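Local coordinates for LacI family sugar-binding transcriptional regulator (Enterococcus faecalis V583, PDB 4RK0), which binds ribose and, as a LacI-family member, probably regulates transcription by binding DNA, at residues I140-R143 with L144-F147; A117-L120 with Q121-H125. One frame throughout, in Å; residues are numbered along the deposited sequence.

Contact 1 (I140-R143 with L144-F147); sequences IQQR and LKGF. With RIB (alpha-D-ribofuranose), chain E.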
ATOM      1  N   ILE A 140      11.357  -2.190  16.632  1.00 23.87           N
ATOM      2  CA  ILE A 140      10.766  -0.895  16.909  1.00 26.14           C
ATOM      3  C   ILE A 140      11.244  -0.364  18.254  1.00 28.33           C
ATOM      4  O   ILE A 140      11.624   0.797  18.342  1.00 25.38           O
ATOM      5  CB  ILE A 140       9.236  -0.953  16.820  1.00 28.91           C
ATOM      6  CG1 ILE A 140       8.870  -1.166  15.348  1.00 36.17           C
ATOM      7  CG2 ILE A 140       8.652   0.326  17.376  1.00 29.18           C
ATOM      8  CD1 ILE A 140       7.446  -1.599  15.089  1.00 34.96           C
ATOM      9  N   GLN A 141      11.323  -1.253  19.254  1.00 29.06           N
ATOM     10  CA  GLN A 141      11.807  -0.893  20.560  1.00 37.78           C
ATOM     11  C   GLN A 141      13.217  -0.345  20.444  1.00 31.75           C
ATOM     12  O   GLN A 141      13.544   0.633  21.081  1.00 29.23           O
ATOM     13  CB  GLN A 141      11.790  -2.105  21.533  1.00 30.62           C
ATOM     14  CG  GLN A 141      11.936  -1.673  22.993  1.00 44.23           C
ATOM     15  CD  GLN A 141      10.717  -0.926  23.531  1.00 40.71           C
ATOM     16  OE1 GLN A 141      10.833   0.126  24.176  1.00 37.30           O
ATOM     17  NE2 GLN A 141       9.541  -1.466  23.270  1.00 35.42           N
ATOM     18  N   GLN A 142      14.049  -0.968  19.609  1.00 31.77           N
ATOM     19  CA  GLN A 142      15.393  -0.431  19.370  1.00 41.31           C
ATOM     20  C   GLN A 142      15.444   1.036  18.913  1.00 25.67           C
ATOM     21  O   GLN A 142      16.430   1.728  19.157  1.00 28.12           O
ATOM     22  CB  GLN A 142      16.151  -1.304  18.375  1.00 30.50           C
ATOM     23  CG  GLN A 142      16.473  -2.696  18.895  1.00 41.17           C
ATOM     24  CD  GLN A 142      17.506  -2.683  20.013  1.00 53.83           C
ATOM     25  OE1 GLN A 142      17.185  -2.878  21.188  1.00 46.66           O
ATOM     26  NE2 GLN A 142      18.754  -2.455  19.646  1.00 51.05           N
ATOM     27  N   ARG A 143      14.420   1.525  18.227  1.00 28.36           N
ATOM     28  CA  ARG A 143      14.420   2.922  17.830  1.00 28.91           C
ATOM     29  C   ARG A 143      14.296   3.835  19.039  1.00 28.71           C
ATOM     30  O   ARG A 143      14.953   4.879  19.139  1.00 29.05           O
ATOM     31  CB  ARG A 143      13.272   3.205  16.869  1.00 22.96           C
ATOM     32  CG  ARG A 143      13.388   2.503  15.533  1.00 24.62           C
ATOM     33  CD  ARG A 143      12.107   2.552  14.709  1.00 21.99           C
ATOM     34  NE  ARG A 143      12.146   1.516  13.685  1.00 23.78           N
ATOM     35  CZ  ARG A 143      11.140   1.179  12.901  1.00 23.87           C
ATOM     36  NH1 ARG A 143       9.993   1.880  12.934  1.00 24.80           N
ATOM     37  NH2 ARG A 143      11.298   0.182  12.035  1.00 25.91           N
ATOM     38  N   LEU A 144      13.431   3.461  19.973  1.00 28.62           N
ATOM     39  CA  LEU A 144      13.350   4.206  21.212  1.00 24.46           C
ATOM     40  C   LEU A 144      14.684   4.125  21.964  1.00 24.68           C
ATOM     41  O   LEU A 144      15.198   5.150  22.490  1.00 35.43           O
ATOM     42  CB  LEU A 144      12.241   3.643  22.102  1.00 30.99           C
ATOM     43  CG  LEU A 144      12.211   4.293  23.490  1.00 39.11           C
ATOM     44  CD1 LEU A 144      11.893   5.777  23.417  1.00 33.44           C
ATOM     45  CD2 LEU A 144      11.189   3.580  24.359  1.00 51.40           C
ATOM     46  N   LYS A 145      15.207   2.900  22.053  1.00 28.75           N
ATOM     47  CA  LYS A 145      16.507   2.671  22.760  1.00 33.59           C
ATOM     48  C   LYS A 145      17.612   3.527  22.152  1.00 34.42           C
ATOM     49  O   LYS A 145      18.358   4.196  22.863  1.00 27.41           O
ATOM     50  CB  LYS A 145      16.887   1.192  22.703  1.00 34.72           C
ATOM     51  CG  LYS A 145      17.978   0.781  23.690  1.00 43.62           C
ATOM     52  CD  LYS A 145      17.659  -0.555  24.356  1.00 96.81           C
ATOM     53  CE  LYS A 145      18.912  -1.268  24.835  1.00 98.32           C
ATOM     54  NZ  LYS A 145      19.652  -1.871  23.691  1.00110.02           N
ATOM     55  N   GLY A 146      17.702   3.556  20.826  1.00 29.99           N
ATOM     56  CA  GLY A 146      18.713   4.415  20.195  1.00 26.10           C
ATOM     57  C   GLY A 146      18.439   5.881  20.442  1.00 28.28           C
ATOM     58  O   GLY A 146      19.358   6.675  20.702  1.00 30.32           O
ATOM     59  N   PHE A 147      17.165   6.266  20.379  1.00 33.37           N
ATOM     60  CA  PHE A 147      16.772   7.633  20.678  1.00 27.07           C
ATOM     61  C   PHE A 147      17.257   8.056  22.080  1.00 39.04           C
ATOM     62  O   PHE A 147      17.891   9.106  22.246  1.00 32.73           O
ATOM     63  CB  PHE A 147      15.268   7.768  20.538  1.00 29.36           C
ATOM     64  CG  PHE A 147      14.766   9.162  20.624  1.00 24.31           C
ATOM     65  CD1 PHE A 147      14.475   9.741  21.851  1.00 33.32           C
ATOM     66  CD2 PHE A 147      14.578   9.925  19.460  1.00 37.87           C
ATOM     67  CE1 PHE A 147      14.020  11.036  21.926  1.00 32.94           C
ATOM     68  CE2 PHE A 147      14.105  11.219  19.533  1.00 30.46           C
ATOM     69  CZ  PHE A 147      13.831  11.784  20.769  1.00 40.95           C
TER
HETATM   70  O5  RIB E 401       6.225   1.233   9.127  1.00 29.42           O
HETATM   71  C5  RIB E 401       5.960  -0.120   9.465  1.00 42.42           C
HETATM   72  C4  RIB E 401       6.898  -0.434  10.549  1.00 60.23           C
HETATM   73  O4  RIB E 401       6.699  -1.742  11.144  1.00 31.87           O
HETATM   74  C3  RIB E 401       8.165  -0.264   9.735  1.00 24.60           C
HETATM   75  O3  RIB E 401       8.822   0.816  10.401  1.00 23.42           O
HETATM   76  C2  RIB E 401       8.754  -1.675   9.822  1.00 23.02           C
HETATM   77  O2  RIB E 401      10.118  -1.653  10.166  1.00 22.43           O
HETATM   78  C1  RIB E 401       7.840  -2.510  10.735  1.00 43.37           C
HETATM   79  O1  RIB E 401       8.561  -3.168  11.763  1.00 33.90           O
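The guanidinium of Arg143 has the CG1 methylene of Ile140 over one face, 4.0 Å above its plane and displaced toward the rim, while the ribose comes in at the edge with C3 in the plane. Both residues lie on helix 138-150, the crossover helix of a beta-alpha-beta unit in this periplasmic-binding-protein-like fold, so Ile140, three residues before Arg143, packs its CG1 against the guanidinium that meets the sugar. Arg143 gives the ribose three hydrogen bonds: NH1 and NH2 to O3, each 3.0 Å, and NH2 to O2, 2.9 Å. O3 is thus shared by both terminal nitrogens while NH2 serves two oxygens, and all three bonds are bent, with 136° to 141° at the hydrogen. Arg143 reaches the sugar because CG stands anti to the carbonyl carbon (chi1 -66°) and the chain then runs extended to NE. Its orientation is fixed from outside as well: NE forms a salt bridge with Asp109, NH1 donates to Ile185 O, and Tyr213 makes a cation-pi contact. Asp94, Gln95, Asn139, Asn186, Asp214 and Gln231 also hydrogen-bond to the ribose.

Beyond this group three i to i+4 backbone bonds mark the helix: Lys145 N, Gly146 N and Phe147 N donate to the O atoms of Gln141, Gln142 and Arg143, respectively. Two side-chain pairs run alongside one another three residues apart. Gln141 brings OE1 to within 3.5 Å of Leu144 CD2. Gln142 and Lys145 point the same way, yet Gln142 OE1 and Lys145 NZ remain 3.7 Å apart, a loose polar approach. The Phe147 ring packs against Phe183, while Phe147 CB sits 3.2 Å from Arg143 O.

Contact 2 (A117-L120 with Q121-H125); sequences AKHL and QEQRH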
ATOM      1  N   ALA A 117      16.827  11.561  17.259  1.00 30.13           N
ATOM      2  CA  ALA A 117      17.226  12.347  18.420  1.00 27.74           C
ATOM      3  C   ALA A 117      18.184  13.496  18.079  1.00 29.76           C
ATOM      4  O   ALA A 117      18.007  14.577  18.599  1.00 29.47           O
ATOM      5  CB  ALA A 117      17.856  11.445  19.461  1.00 32.99           C
ATOM      6  N   LYS A 118      19.175  13.247  17.219  1.00 24.80           N
ATOM      7  CA  LYS A 118      20.205  14.219  16.914  1.00 34.24           C
ATOM      8  C   LYS A 118      19.561  15.344  16.169  1.00 33.29           C
ATOM      9  O   LYS A 118      19.884  16.489  16.371  1.00 28.47           O
ATOM     10  CB  LYS A 118      21.312  13.658  16.019  1.00 34.47           C
ATOM     11  CG  LYS A 118      22.416  12.877  16.723  1.00 73.53           C
ATOM     12  CD  LYS A 118      23.556  12.614  15.740  1.00105.01           C
ATOM     13  CE  LYS A 118      24.478  11.503  16.209  1.00106.81           C
ATOM     14  NZ  LYS A 118      25.044  11.788  17.556  1.00 80.04           N
ATOM     15  N   HIS A 119      18.652  14.999  15.283  1.00 32.59           N
ATOM     16  CA  HIS A 119      17.966  16.025  14.547  1.00 29.14           C
ATOM     17  C   HIS A 119      17.155  16.957  15.437  1.00 29.57           C
ATOM     18  O   HIS A 119      17.235  18.188  15.280  1.00 29.66           O
ATOM     19  CB  HIS A 119      17.065  15.391  13.518  1.00 32.43           C
ATOM     20  CG  HIS A 119      16.356  16.399  12.705  1.00 33.30           C
ATOM     21  ND1 HIS A 119      17.014  17.219  11.824  1.00 32.57           N
ATOM     22  CD2 HIS A 119      15.060  16.791  12.700  1.00 32.68           C
ATOM     23  CE1 HIS A 119      16.145  18.043  11.268  1.00 38.59           C
ATOM     24  NE2 HIS A 119      14.961  17.819  11.802  1.00 32.98           N
ATOM     25  N   LEU A 120      16.352  16.393  16.349  1.00 33.50           N
ATOM     26  CA  LEU A 120      15.521  17.245  17.230  1.00 29.11           C
ATOM     27  C   LEU A 120      16.394  18.091  18.151  1.00 32.66           C
ATOM     28  O   LEU A 120      16.077  19.247  18.437  1.00 31.62           O
ATOM     29  CB  LEU A 120      14.509  16.443  18.039  1.00 27.38           C
ATOM     30  CG  LEU A 120      13.346  15.808  17.231  1.00 29.70           C
ATOM     31  CD1 LEU A 120      12.469  14.923  18.086  1.00 31.88           C
ATOM     32  CD2 LEU A 120      12.513  16.898  16.547  1.00 36.03           C
ATOM     33  N   GLN A 121      17.506  17.534  18.590  1.00 30.52           N
ATOM     34  CA  GLN A 121      18.506  18.340  19.337  1.00 29.37           C
ATOM     35  C   GLN A 121      19.085  19.502  18.506  1.00 25.36           C
ATOM     36  O   GLN A 121      19.185  20.623  19.016  1.00 29.67           O
ATOM     37  CB  GLN A 121      19.636  17.403  19.829  1.00 35.39           C
ATOM     38  CG  GLN A 121      20.460  17.878  21.019  1.00 88.88           C
ATOM     39  CD  GLN A 121      21.513  16.849  21.427  1.00 52.39           C
ATOM     40  OE1 GLN A 121      21.435  15.675  21.042  1.00 64.70           O
ATOM     41  NE2 GLN A 121      22.498  17.282  22.204  1.00193.94           N
ATOM     42  N   GLU A 122      19.529  19.235  17.272  1.00 26.05           N
ATOM     43  CA  GLU A 122      19.964  20.307  16.366  1.00 31.99           C
ATOM     44  C   GLU A 122      18.901  21.425  16.189  1.00 32.39           C
ATOM     45  O   GLU A 122      19.232  22.592  16.121  1.00 37.78           O
ATOM     46  CB  GLU A 122      20.348  19.733  15.005  1.00 35.63           C
ATOM     47  CG  GLU A 122      21.063  20.703  14.097  1.00 46.66           C
ATOM     48  CD  GLU A 122      20.959  20.312  12.639  1.00 72.02           C
ATOM     49  OE1 GLU A 122      22.011  20.027  12.038  1.00 72.63           O
ATOM     50  OE2 GLU A 122      19.828  20.286  12.099  1.00 82.15           O
ATOM     51  N   GLN A 123      17.632  21.055  16.195  1.00 31.74           N
ATOM     52  CA  GLN A 123      16.534  22.018  16.148  1.00 34.36           C
ATOM     53  C   GLN A 123      16.154  22.545  17.533  1.00 34.24           C
ATOM     54  O   GLN A 123      15.159  23.242  17.695  1.00 33.60           O
ATOM     55  CB  GLN A 123      15.327  21.363  15.484  1.00 25.08           C
ATOM     56  CG  GLN A 123      15.576  20.861  14.062  1.00 31.20           C
ATOM     57  CD  GLN A 123      15.666  21.975  13.027  1.00 46.06           C
ATOM     58  OE1 GLN A 123      16.416  22.934  13.170  1.00 36.70           O
ATOM     59  NE2 GLN A 123      14.892  21.844  11.978  1.00 32.69           N
ATOM     60  N   ARG A 124      16.942  22.197  18.547  1.00 34.81           N
ATOM     61  CA  ARG A 124      16.834  22.783  19.889  1.00 35.10           C
ATOM     62  C   ARG A 124      15.587  22.430  20.668  1.00 32.28           C
ATOM     63  O   ARG A 124      15.229  23.145  21.607  1.00 34.52           O
ATOM     64  CB  ARG A 124      16.932  24.302  19.834  1.00 31.30           C
ATOM     65  CG  ARG A 124      17.964  24.795  18.845  1.00 32.28           C
ATOM     66  CD  ARG A 124      18.546  26.155  19.221  1.00 56.53           C
ATOM     67  NE  ARG A 124      17.646  27.238  18.867  1.00 52.57           N
ATOM     68  CZ  ARG A 124      17.685  27.956  17.744  1.00 53.50           C
ATOM     69  NH1 ARG A 124      16.783  28.916  17.566  1.00 63.94           N
ATOM     70  NH2 ARG A 124      18.587  27.728  16.789  1.00 56.07           N
ATOM     71  N   HIS A 125      14.937  21.326  20.330  1.00 32.16           N
ATOM     72  CA  HIS A 125      13.796  20.870  21.122  1.00 28.50           C
ATOM     73  C   HIS A 125      14.261  20.202  22.404  1.00 34.44           C
ATOM     74  O   HIS A 125      15.135  19.353  22.365  1.00 35.96           O
ATOM     75  CB  HIS A 125      12.920  19.944  20.296  1.00 31.81           C
ATOM     76  CG  HIS A 125      12.271  20.669  19.170  1.00 34.00           C
ATOM     77  ND1 HIS A 125      11.096  21.364  19.331  1.00 33.52           N
ATOM     78  CD2 HIS A 125      12.686  20.908  17.908  1.00 33.38           C
ATOM     79  CE1 HIS A 125      10.797  21.982  18.200  1.00 30.79           C
ATOM     80  NE2 HIS A 125      11.748  21.731  17.323  1.00 33.78           N
TER
HETATM   81  O   HOH W   1      19.795  17.408  11.209  1.00 40.97           O
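Backbone bonds between 117-120 and 121-125 end helix 109-122. Gln121 N, Glu122 N and Gln123 N donate to the O atoms of Ala117, Lys118 and His119 in the helical i to i+4 pattern. The chain then closes in a Schellman motif: Arg124, with phi 68°, turns the backbone so that His125 N meets Leu120 O at 3.0 Å and Arg124 N meets Gln121 O at 2.8 Å.

The aromatic contact is a CH-pi interaction. Gln123 CG lies over one face of the His119 ring, 4.1 Å from its centroid and 24° off the normal, set there by a first torsion that keeps CG beside the backbone N (chi1 -59°). The chain then bends at chi2, directing the amide to Thr270, and the amide plane is steeply inclined to the ring. His125 presents a ring edge to Leu120 O, with His125 CD2 3.8 Å away.

Polar contacts complete the set. A water at the edge of the His119 ring lies 2.9 Å from His119 ND1 and donates to Glu122 OE2 at 3.0 Å, spanning a direct ND1 to OE2 separation of 4.2 Å. Beyond the two segments, His119 NE2 and Gln123 NE2 both hydrogen-bond to Thr270 OG1, and His125 ND1 to Thr180 OG1. With its two nitrogens engaged and one face covered, the His119 ring is fixed in rotation, and the nearby Glu122 carboxylate would tend to favour its protonated form.

Contact 1 and contact 2 sit on neighbouring helices, 138-150 and 109-122, with centres about 16 Å apart. They meet directly where Phe147 CE2 packs 3.5 Å from Ala117 CA. Each is partly buried, but contact 1 is nearer the centre of the chain, at about 12 Å between centres against about 23 Å for contact 2. The chemistry follows position: mid-helix residues of 140-147 direct a charged group into the sugar pocket, whereas in 117-125 the backbone closes the helix while the His119 and Gln123 side chains tie it to Thr270. Tyr151 bridges both, its ring meeting Phe147 and its hydroxyl bonding to His125 O.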